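Local coordinates for protein type-iv like pilin ttha1222 (Thermus thermophilus, PDB 5G2F) that is a type IV-like pilin of natural competence, probably taking part in DNA uptake, here represented by its soluble domain without the N-terminal part of the protein, at residues Val11-Arg22 with Ile52-Ile62; Pro44-Ile52 with Ile62-Ala70. One frame throughout, in Å; residues are numbered along the deposited sequence.

Contact 1 (Val11-Arg22 with Ile52-Ile62); sequences VRNVALALEAQR and ITYLNALDYVI
Y60 and L18 meet as a CH-pi pair: methyl CD1 of L18 sits over the centre of one face of the Y60 ring, 3.7 Å from its centroid and 13° off the normal. The same methyl also reaches CD1 of I52 at 4.0 Å, so one leucine branch fills the angle between ring and isoleucine, while its other branch, CD2, lies against OH of Y54, a hydroxyl bonded to the backbone oxygen of L33. One turn earlier in the helix, CD1 of I62 is wedged between V14 CG1, at 3.7 Å, and A15.

To one side of this apolar centre, toward the end of the helix, runs a chain of polar bonds. The phenol OH of Y60 donates to OE2 of E19 (2.7 Å) at the anti lone pair of the carboxylate. E19, its chain folded back at chi2 (-58°), offers both oxygens to R22, which grips them side-on, NE to OE1 at 2.8 Å and NH2 to OE2. The end of the same guanidinium closes on a single backbone oxygen, L58 O, with NH1 at 2.9 Å and NH2 at 3.0 Å; L58 O lies nearly in the guanidinium plane, with NH1 on a lone pair of the carbonyl. A flat cation held along two edges is fixed in rotation, and the carboxylate that holds it also orients the tyrosine.

The principle illustrated is a helix laid on a sheet, apolar inside and tied at its end by hydrogen bonds from a salt-bridged pair. Segment 11-19 of helix 3-19 runs roughly antiparallel (153°) to strand 60-62, the axes 9.7 Å apart at closest; strand 73-77 continues the floor beneath V11 and A15, and F40 packs on V14.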
loop_
_atom_site.group_PDB
_atom_site.type_symbol
_atom_site.label_atom_id
_atom_site.label_comp_id
_atom_site.label_asym_id
_atom_site.label_seq_id
_atom_site.Cartn_x
_atom_site.Cartn_y
_atom_site.Cartn_z
ATOM N N VAL A 11 -5.297 5.658 13.497
ATOM C CA VAL A 11 -4.611 6.694 12.726
ATOM C C VAL A 11 -3.287 7.056 13.379
ATOM O O VAL A 11 -2.302 7.204 12.683
ATOM C CB VAL A 11 -5.529 7.930 12.524
ATOM C CG1 VAL A 11 -4.747 9.099 11.965
ATOM C CG2 VAL A 11 -6.669 7.548 11.579
ATOM N N ARG A 12 -3.268 7.192 14.709
ATOM C CA ARG A 12 -2.034 7.511 15.400
ATOM C C ARG A 12 -1.010 6.405 15.223
ATOM O O ARG A 12 0.179 6.681 15.055
ATOM C CB ARG A 12 -2.256 7.794 16.886
ATOM C CG ARG A 12 -2.973 9.122 17.111
ATOM C CD ARG A 12 -2.906 9.562 18.572
ATOM N NE ARG A 12 -3.537 10.879 18.796
ATOM C CZ ARG A 12 -2.994 12.051 18.446
ATOM N NH1 ARG A 12 -1.788 12.115 17.871
ATOM N NH2 ARG A 12 -3.650 13.179 18.715
ATOM N N ASN A 13 -1.474 5.153 15.237
ATOM C CA ASN A 13 -0.562 4.020 14.967
ATOM C C ASN A 13 -0.016 3.989 13.536
ATOM O O ASN A 13 1.169 3.658 13.348
ATOM C CB ASN A 13 -1.213 2.679 15.374
ATOM C CG ASN A 13 -1.115 2.431 16.865
ATOM O OD1 ASN A 13 -0.133 2.811 17.505
ATOM N ND2 ASN A 13 -2.118 1.759 17.429
ATOM N N VAL A 14 -0.827 4.413 12.551
ATOM C CA VAL A 14 -0.357 4.576 11.177
ATOM C C VAL A 14 0.766 5.618 11.131
ATOM O O VAL A 14 1.833 5.388 10.576
ATOM C CB VAL A 14 -1.500 4.960 10.214
ATOM C CG1 VAL A 14 -0.994 5.281 8.822
ATOM C CG2 VAL A 14 -2.513 3.829 10.141
ATOM N N ALA A 15 0.512 6.772 11.750
ATOM C CA ALA A 15 1.527 7.836 11.825
ATOM C C ALA A 15 2.832 7.359 12.476
ATOM O O ALA A 15 3.906 7.595 11.927
ATOM C CB ALA A 15 0.993 9.023 12.601
ATOM N N LEU A 16 2.729 6.720 13.635
ATOM C CA LEU A 16 3.930 6.167 14.311
ATOM C C LEU A 16 4.697 5.194 13.419
ATOM O O LEU A 16 5.917 5.254 13.332
ATOM C CB LEU A 16 3.578 5.458 15.607
ATOM C CG LEU A 16 3.183 6.373 16.759
ATOM C CD1 LEU A 16 2.489 5.581 17.858
ATOM C CD2 LEU A 16 4.399 7.105 17.312
ATOM N N ALA A 17 3.968 4.366 12.693
ATOM C CA ALA A 17 4.608 3.462 11.737
ATOM C C ALA A 17 5.332 4.197 10.599
ATOM O O ALA A 17 6.452 3.825 10.196
ATOM C CB ALA A 17 3.576 2.489 11.173
ATOM N N LEU A 18 4.708 5.240 10.068
ATOM C CA LEU A 18 5.323 6.034 9.027
ATOM C C LEU A 18 6.603 6.759 9.529
ATOM O O LEU A 18 7.613 6.837 8.834
ATOM C CB LEU A 18 4.300 7.073 8.479
ATOM C CG LEU A 18 3.206 6.530 7.591
ATOM C CD1 LEU A 18 2.228 7.612 7.198
ATOM C CD2 LEU A 18 3.748 5.888 6.302
ATOM N N GLU A 19 6.540 7.297 10.738
ATOM C CA GLU A 19 7.695 7.929 11.356
ATOM C C GLU A 19 8.901 6.985 11.392
ATOM O O GLU A 19 10.047 7.412 11.149
ATOM C CB GLU A 19 7.359 8.448 12.758
ATOM C CG GLU A 19 6.360 9.616 12.812
ATOM C CD GLU A 19 6.792 10.849 12.032
ATOM O OE1 GLU A 19 7.934 11.350 12.252
ATOM O OE2 GLU A 19 5.992 11.274 11.171
ATOM N N ALA A 20 8.630 5.723 11.656
ATOM C CA ALA A 20 9.691 4.701 11.738
ATOM C C ALA A 20 10.372 4.421 10.420
ATOM O O ALA A 20 11.397 3.760 10.395
ATOM C CB ALA A 20 9.115 3.421 12.304
ATOM N N GLN A 21 9.781 4.858 9.316
ATOM C CA GLN A 21 10.378 4.626 8.012
ATOM C C GLN A 21 11.177 5.811 7.514
ATOM O O GLN A 21 11.706 5.748 6.425
ATOM C CB GLN A 21 9.306 4.451 6.950
ATOM C CG GLN A 21 8.069 3.674 7.346
ATOM C CD GLN A 21 8.326 2.213 7.518
ATOM O OE1 GLN A 21 8.879 1.592 6.625
ATOM N NE2 GLN A 21 7.843 1.630 8.633
ATOM N N ARG A 22 11.245 6.917 8.256
ATOM C CA ARG A 22 12.053 8.080 7.826
ATOM C C ARG A 22 13.541 7.795 7.760
ATOM O O ARG A 22 14.111 7.165 8.628
ATOM C CB ARG A 22 11.887 9.269 8.751
ATOM C CG ARG A 22 10.504 9.880 8.735
ATOM C CD ARG A 22 10.501 11.081 9.665
ATOM N NE ARG A 22 9.164 11.650 9.785
ATOM C CZ ARG A 22 8.559 12.382 8.861
ATOM N NH1 ARG A 22 9.197 12.753 7.746
ATOM N NH2 ARG A 22 7.337 12.833 9.065
ATOM N N ILE A 52 -3.165 7.910 2.619
ATOM C CA ILE A 52 -2.037 8.725 3.048
ATOM C C ILE A 52 -1.644 9.578 1.868
ATOM O O ILE A 52 -1.435 9.046 0.770
ATOM C CB ILE A 52 -0.834 7.865 3.484
ATOM C CG1 ILE A 52 -1.256 6.889 4.583
ATOM C CG2 ILE A 52 0.321 8.778 3.913
ATOM C CD1 ILE A 52 -0.273 5.718 4.790
ATOM N N THR A 53 -1.581 10.876 2.081
ATOM C CA THR A 53 -1.169 11.821 1.080
ATOM C C THR A 53 0.175 12.423 1.485
ATOM O O THR A 53 0.306 12.994 2.588
ATOM C CB THR A 53 -2.223 12.938 0.945
ATOM O OG1 THR A 53 -3.478 12.364 0.548
ATOM C CG2 THR A 53 -1.818 14.004 -0.106
ATOM N N TYR A 54 1.154 12.384 0.575
ATOM C CA TYR A 54 2.443 13.030 0.838
ATOM C C TYR A 54 2.499 14.404 0.169
ATOM O O TYR A 54 2.332 14.511 -1.049
ATOM C CB TYR A 54 3.595 12.111 0.376
ATOM C CG TYR A 54 3.542 10.746 1.012
ATOM C CD1 TYR A 54 2.722 9.704 0.490
ATOM C CD2 TYR A 54 4.209 10.499 2.186
ATOM C CE1 TYR A 54 2.638 8.460 1.110
ATOM C CE2 TYR A 54 4.148 9.265 2.806
ATOM C CZ TYR A 54 3.372 8.241 2.277
ATOM O OH TYR A 54 3.289 7.030 2.917
ATOM N N LEU A 55 2.679 15.459 0.982
ATOM C CA LEU A 55 2.704 16.815 0.512
ATOM C C LEU A 55 4.076 17.197 0.023
ATOM O O LEU A 55 4.227 18.161 -0.720
ATOM C CB LEU A 55 2.285 17.789 1.631
ATOM C CG LEU A 55 0.876 17.520 2.176
ATOM C CD1 LEU A 55 0.645 18.401 3.397
ATOM C CD2 LEU A 55 -0.199 17.701 1.132
ATOM N N ASN A 56 5.066 16.450 0.479
ATOM C CA ASN A 56 6.460 16.598 0.065
ATOM C C ASN A 56 7.168 15.356 0.635
ATOM O O ASN A 56 6.495 14.441 1.117
ATOM C CB ASN A 56 7.012 17.934 0.553
ATOM C CG ASN A 56 6.831 18.133 2.050
ATOM O OD1 ASN A 56 7.425 17.441 2.858
ATOM N ND2 ASN A 56 5.996 19.123 2.427
ATOM N N ALA A 57 8.488 15.312 0.631
ATOM C CA ALA A 57 9.203 14.119 1.149
ATOM C C ALA A 57 9.108 13.948 2.653
ATOM O O ALA A 57 9.407 12.895 3.174
ATOM C CB ALA A 57 10.668 14.198 0.734
ATOM N N LEU A 58 8.761 15.024 3.375
ATOM C CA LEU A 58 8.702 14.940 4.818
ATOM C C LEU A 58 7.276 14.818 5.386
ATOM O O LEU A 58 7.103 14.153 6.384
ATOM C CB LEU A 58 9.317 16.171 5.477
ATOM C CG LEU A 58 10.814 16.446 5.300
ATOM C CD1 LEU A 58 11.157 17.745 6.035
ATOM C CD2 LEU A 58 11.611 15.282 5.807
ATOM N N ASP A 59 6.309 15.477 4.777
ATOM C CA ASP A 59 5.020 15.738 5.412
ATOM C C ASP A 59 3.922 14.901 4.761
ATOM O O ASP A 59 3.820 14.824 3.566
ATOM C CB ASP A 59 4.592 17.240 5.302
ATOM C CG ASP A 59 5.586 18.212 5.905
ATOM O OD1 ASP A 59 6.262 17.883 6.929
ATOM O OD2 ASP A 59 5.643 19.329 5.330
ATOM N N TYR A 60 3.070 14.329 5.595
ATOM C CA TYR A 60 1.951 13.540 5.113
ATOM C C TYR A 60 0.673 13.909 5.849
ATOM O O TYR A 60 0.703 14.496 6.951
ATOM C CB TYR A 60 2.212 12.012 5.275
ATOM C CG TYR A 60 2.555 11.571 6.652
ATOM C CD1 TYR A 60 1.565 11.260 7.586
ATOM C CD2 TYR A 60 3.861 11.529 7.081
ATOM C CE1 TYR A 60 1.890 10.887 8.874
ATOM C CE2 TYR A 60 4.186 11.126 8.365
ATOM C CZ TYR A 60 3.207 10.799 9.249
ATOM O OH TYR A 60 3.514 10.496 10.563
ATOM N N VAL A 61 -0.446 13.480 5.246
ATOM C CA VAL A 61 -1.742 13.615 5.822
ATOM C C VAL A 61 -2.431 12.273 5.713
ATOM O O VAL A 61 -2.470 11.683 4.617
ATOM C CB VAL A 61 -2.594 14.663 5.069
ATOM C CG1 VAL A 61 -3.927 14.867 5.769
ATOM C CG2 VAL A 61 -1.867 15.993 5.019
ATOM N N ILE A 62 -2.940 11.792 6.835
ATOM C CA ILE A 62 -3.736 10.568 6.841
ATOM C C ILE A 62 -5.198 10.948 6.952
ATOM O O ILE A 62 -5.570 11.714 7.853
ATOM C CB ILE A 62 -3.381 9.672 8.061
ATOM C CG1 ILE A 62 -1.885 9.334 8.054
ATOM C CG2 ILE A 62 -4.234 8.427 8.075
ATOM C CD1 ILE A 62 -1.358 8.871 9.400
#

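Contact 2 (Pro44-Ile52 with Ile62-Ala70); sequences PKTVTACTI and IEASLDGAA
T46 holds OG1 anti to its own nitrogen (chi1 -173°), and this turn of the side chain directs the hydroxyl to the backbone oxygen of D67, to which it donates at 2.7 Å. C50 likewise places SG opposite its nitrogen (chi1 -162°), which sets the sulfur, in its disulfide to C36, beside I62 CG2 at 4.1 Å. Between T46 and D67 the backbone answers in the other direction: D67 N donates to T46 O (2.9 Å) on a lone pair in the carbonyl plane. The two residues thus clasp each other twice, just where the paired strands open into loops. Replacing this threonine by an alanine removes the hydroxyl and would probably leave the D67 carbonyl without this donor and the loop after the strand less firmly tied.

At the other end, T51 N and E63 N bond each to the other's carbonyl oxygen. Beside that pair, a water is hydrogen-bonded to T51 OG1 (3.0 Å) and donates to E63 OE2 (2.7 Å), linking the two side chains, while E63 OE1 forms a salt bridge with K73. The face bearing V47, C50, I52, I62, A64 and L66 is apolar: the side chains of V47 and L66 cross, with CG2 and CD2 3.8 Å apart.

Between these ends the register slips by one residue, T48 and A49 both facing S65. T48 N donates to S65 O, and S65 N to A49 O. This is a classic beta bulge in an antiparallel hairpin, part of the sheet packed against the helix in this pilin fold.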
loop_
_atom_site.group_PDB
_atom_site.type_symbol
_atom_site.label_atom_id
_atom_site.label_comp_id
_atom_site.label_asym_id
_atom_site.label_seq_id
_atom_site.Cartn_x
_atom_site.Cartn_y
_atom_site.Cartn_z
ATOM N N PRO A 44 -9.356 -1.465 13.198
ATOM C CA PRO A 44 -10.743 -1.622 13.686
ATOM C C PRO A 44 -11.760 -1.540 12.535
ATOM O O PRO A 44 -11.540 -0.823 11.569
ATOM C CB PRO A 44 -10.927 -0.446 14.667
ATOM C CG PRO A 44 -9.548 0.037 14.975
ATOM C CD PRO A 44 -8.682 -0.304 13.802
ATOM N N LYS A 45 -12.871 -2.259 12.627
ATOM C CA LYS A 45 -13.776 -2.357 11.479
ATOM C C LYS A 45 -14.481 -1.029 11.224
ATOM O O LYS A 45 -14.919 -0.771 10.114
ATOM C CB LYS A 45 -14.755 -3.537 11.623
ATOM C CG LYS A 45 -15.674 -3.454 12.814
ATOM C CD LYS A 45 -16.623 -4.661 12.877
ATOM C CE LYS A 45 -17.216 -4.808 14.269
ATOM N NZ LYS A 45 -17.778 -3.510 14.743
ATOM N N THR A 46 -14.522 -0.147 12.220
ATOM C CA THR A 46 -15.034 1.212 12.000
ATOM C C THR A 46 -14.279 1.961 10.883
ATOM O O THR A 46 -14.859 2.815 10.202
ATOM C CB THR A 46 -15.071 2.068 13.305
ATOM O OG1 THR A 46 -15.730 3.317 13.049
ATOM C CG2 THR A 46 -13.678 2.372 13.845
ATOM N N VAL A 47 -12.999 1.656 10.697
ATOM C CA VAL A 47 -12.224 2.316 9.650
ATOM C C VAL A 47 -12.523 1.678 8.297
ATOM O O VAL A 47 -12.096 0.560 8.017
ATOM C CB VAL A 47 -10.722 2.267 9.917
ATOM C CG1 VAL A 47 -9.976 3.018 8.829
ATOM C CG2 VAL A 47 -10.408 2.869 11.289
ATOM N N THR A 48 -13.275 2.391 7.459
ATOM C CA THR A 48 -13.688 1.855 6.176
ATOM C C THR A 48 -12.892 2.381 5.012
ATOM O O THR A 48 -12.901 1.783 3.943
ATOM C CB THR A 48 -15.189 2.137 5.917
ATOM O OG1 THR A 48 -15.439 3.546 5.928
ATOM C CG2 THR A 48 -16.035 1.487 6.978
ATOM N N ALA A 49 -12.182 3.499 5.206
ATOM C CA ALA A 49 -11.320 4.041 4.173
ATOM C C ALA A 49 -10.134 4.710 4.899
ATOM O O ALA A 49 -10.295 5.182 6.028
ATOM C CB ALA A 49 -12.045 5.054 3.308
ATOM N N CYS A 50 -8.959 4.635 4.295
ATOM C CA CYS A 50 -7.754 5.170 4.893
ATOM C C CYS A 50 -6.721 5.472 3.820
ATOM O O CYS A 50 -6.229 4.566 3.154
ATOM C CB CYS A 50 -7.205 4.200 5.939
ATOM S SG CYS A 50 -6.014 4.884 7.139
ATOM N N THR A 51 -6.377 6.742 3.655
ATOM C CA THR A 51 -5.448 7.145 2.607
ATOM C C THR A 51 -4.347 8.009 3.204
ATOM O O THR A 51 -4.593 8.760 4.171
ATOM C CB THR A 51 -6.126 7.974 1.482
ATOM O OG1 THR A 51 -6.653 9.160 2.042
ATOM C CG2 THR A 51 -7.249 7.237 0.863
ATOM N N ILE A 52 -3.165 7.910 2.619
ATOM C CA ILE A 52 -2.037 8.725 3.048
ATOM C C ILE A 52 -1.644 9.578 1.868
ATOM O O ILE A 52 -1.435 9.046 0.770
ATOM C CB ILE A 52 -0.834 7.865 3.484
ATOM C CG1 ILE A 52 -1.256 6.889 4.583
ATOM C CG2 ILE A 52 0.321 8.778 3.913
ATOM C CD1 ILE A 52 -0.273 5.718 4.790
ATOM N N ILE A 62 -2.940 11.792 6.835
ATOM C CA ILE A 62 -3.736 10.568 6.841
ATOM C C ILE A 62 -5.198 10.948 6.952
ATOM O O ILE A 62 -5.570 11.714 7.853
ATOM C CB ILE A 62 -3.381 9.672 8.061
ATOM C CG1 ILE A 62 -1.885 9.334 8.054
ATOM C CG2 ILE A 62 -4.234 8.427 8.075
ATOM C CD1 ILE A 62 -1.358 8.871 9.400
ATOM N N GLU A 63 -6.027 10.385 6.090
ATOM C CA GLU A 63 -7.476 10.587 6.139
ATOM C C GLU A 63 -8.151 9.270 6.302
ATOM O O GLU A 63 -7.887 8.346 5.513
ATOM C CB GLU A 63 -7.976 11.170 4.830
ATOM C CG GLU A 63 -7.557 12.592 4.554
ATOM C CD GLU A 63 -7.922 12.973 3.137
ATOM O OE1 GLU A 63 -9.087 13.403 2.912
ATOM O OE2 GLU A 63 -7.068 12.780 2.232
ATOM N N ALA A 64 -8.941 9.144 7.342
ATOM C CA ALA A 64 -9.664 7.908 7.568
ATOM C C ALA A 64 -11.155 8.191 7.702
ATOM O O ALA A 64 -11.540 9.153 8.360
ATOM C CB ALA A 64 -9.129 7.219 8.801
ATOM N N SER A 65 -11.973 7.360 7.056
ATOM C CA SER A 65 -13.409 7.433 7.181
ATOM C C SER A 65 -13.841 6.398 8.144
ATOM O O SER A 65 -13.352 5.253 8.074
ATOM C CB SER A 65 -14.103 7.177 5.856
ATOM O OG SER A 65 -13.626 8.073 4.890
ATOM N N LEU A 66 -14.757 6.793 9.034
ATOM C CA LEU A 66 -15.252 5.918 10.064
ATOM C C LEU A 66 -16.747 5.706 9.883
ATOM O O LEU A 66 -17.503 6.629 9.551
ATOM C CB LEU A 66 -15.023 6.522 11.449
ATOM C CG LEU A 66 -13.630 7.058 11.756
ATOM C CD1 LEU A 66 -13.563 7.595 13.176
ATOM C CD2 LEU A 66 -12.593 5.960 11.535
ATOM N N ASP A 67 -17.206 4.496 10.103
ATOM C CA ASP A 67 -18.664 4.385 10.240
ATOM C C ASP A 67 -19.104 4.011 11.653
ATOM O O ASP A 67 -18.393 3.338 12.394
ATOM C CB ASP A 67 -19.320 3.488 9.185
ATOM C CG ASP A 67 -18.966 2.065 9.340
ATOM O OD1 ASP A 67 -18.009 1.772 10.083
ATOM O OD2 ASP A 67 -19.675 1.233 8.732
ATOM N N GLY A 68 -20.297 4.470 12.005
ATOM C CA GLY A 68 -20.866 4.206 13.314
ATOM C C GLY A 68 -20.090 4.901 14.421
ATOM O O GLY A 68 -20.088 4.465 15.580
ATOM N N ALA A 69 -19.471 6.018 14.071
ATOM C CA ALA A 69 -18.636 6.754 15.004
ATOM C C ALA A 69 -19.185 8.158 15.245
ATOM O O ALA A 69 -19.951 8.687 14.436
ATOM C CB ALA A 69 -17.210 6.841 14.472
ATOM N N ALA A 70 -18.774 8.762 16.354
ATOM C CA ALA A 70 -19.212 10.125 16.691
ATOM C C ALA A 70 -18.758 11.179 15.665
ATOM O O ALA A 70 -19.323 12.270 15.595
ATOM C CB ALA A 70 -18.727 10.500 18.083
HETATM O O HOH W 1 -4.844 11.367 2.828
#

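In the fold
Contacts 1 and 2 lie with their centres about 16 Å apart, on opposite sides of the chain's centre, and share the hairpin of strands 47-54 and 60-66. Their segments alternate in sequence: 11-22, then 44-52, then 52-62, then 62-70, with I52 and I62 common to both. Contact 2 joins the two strands along most of their length, away from the turn; contact 1 sets helix 3-19 on the same hairpin toward its turn. They touch where V11 CG2 meets A64 CB at 3.7 Å. The result is a compact helix-on-sheet domain, consistent with its PilA4 family, in which the disulfide C36-C50 ties the preceding loop to the outer strand.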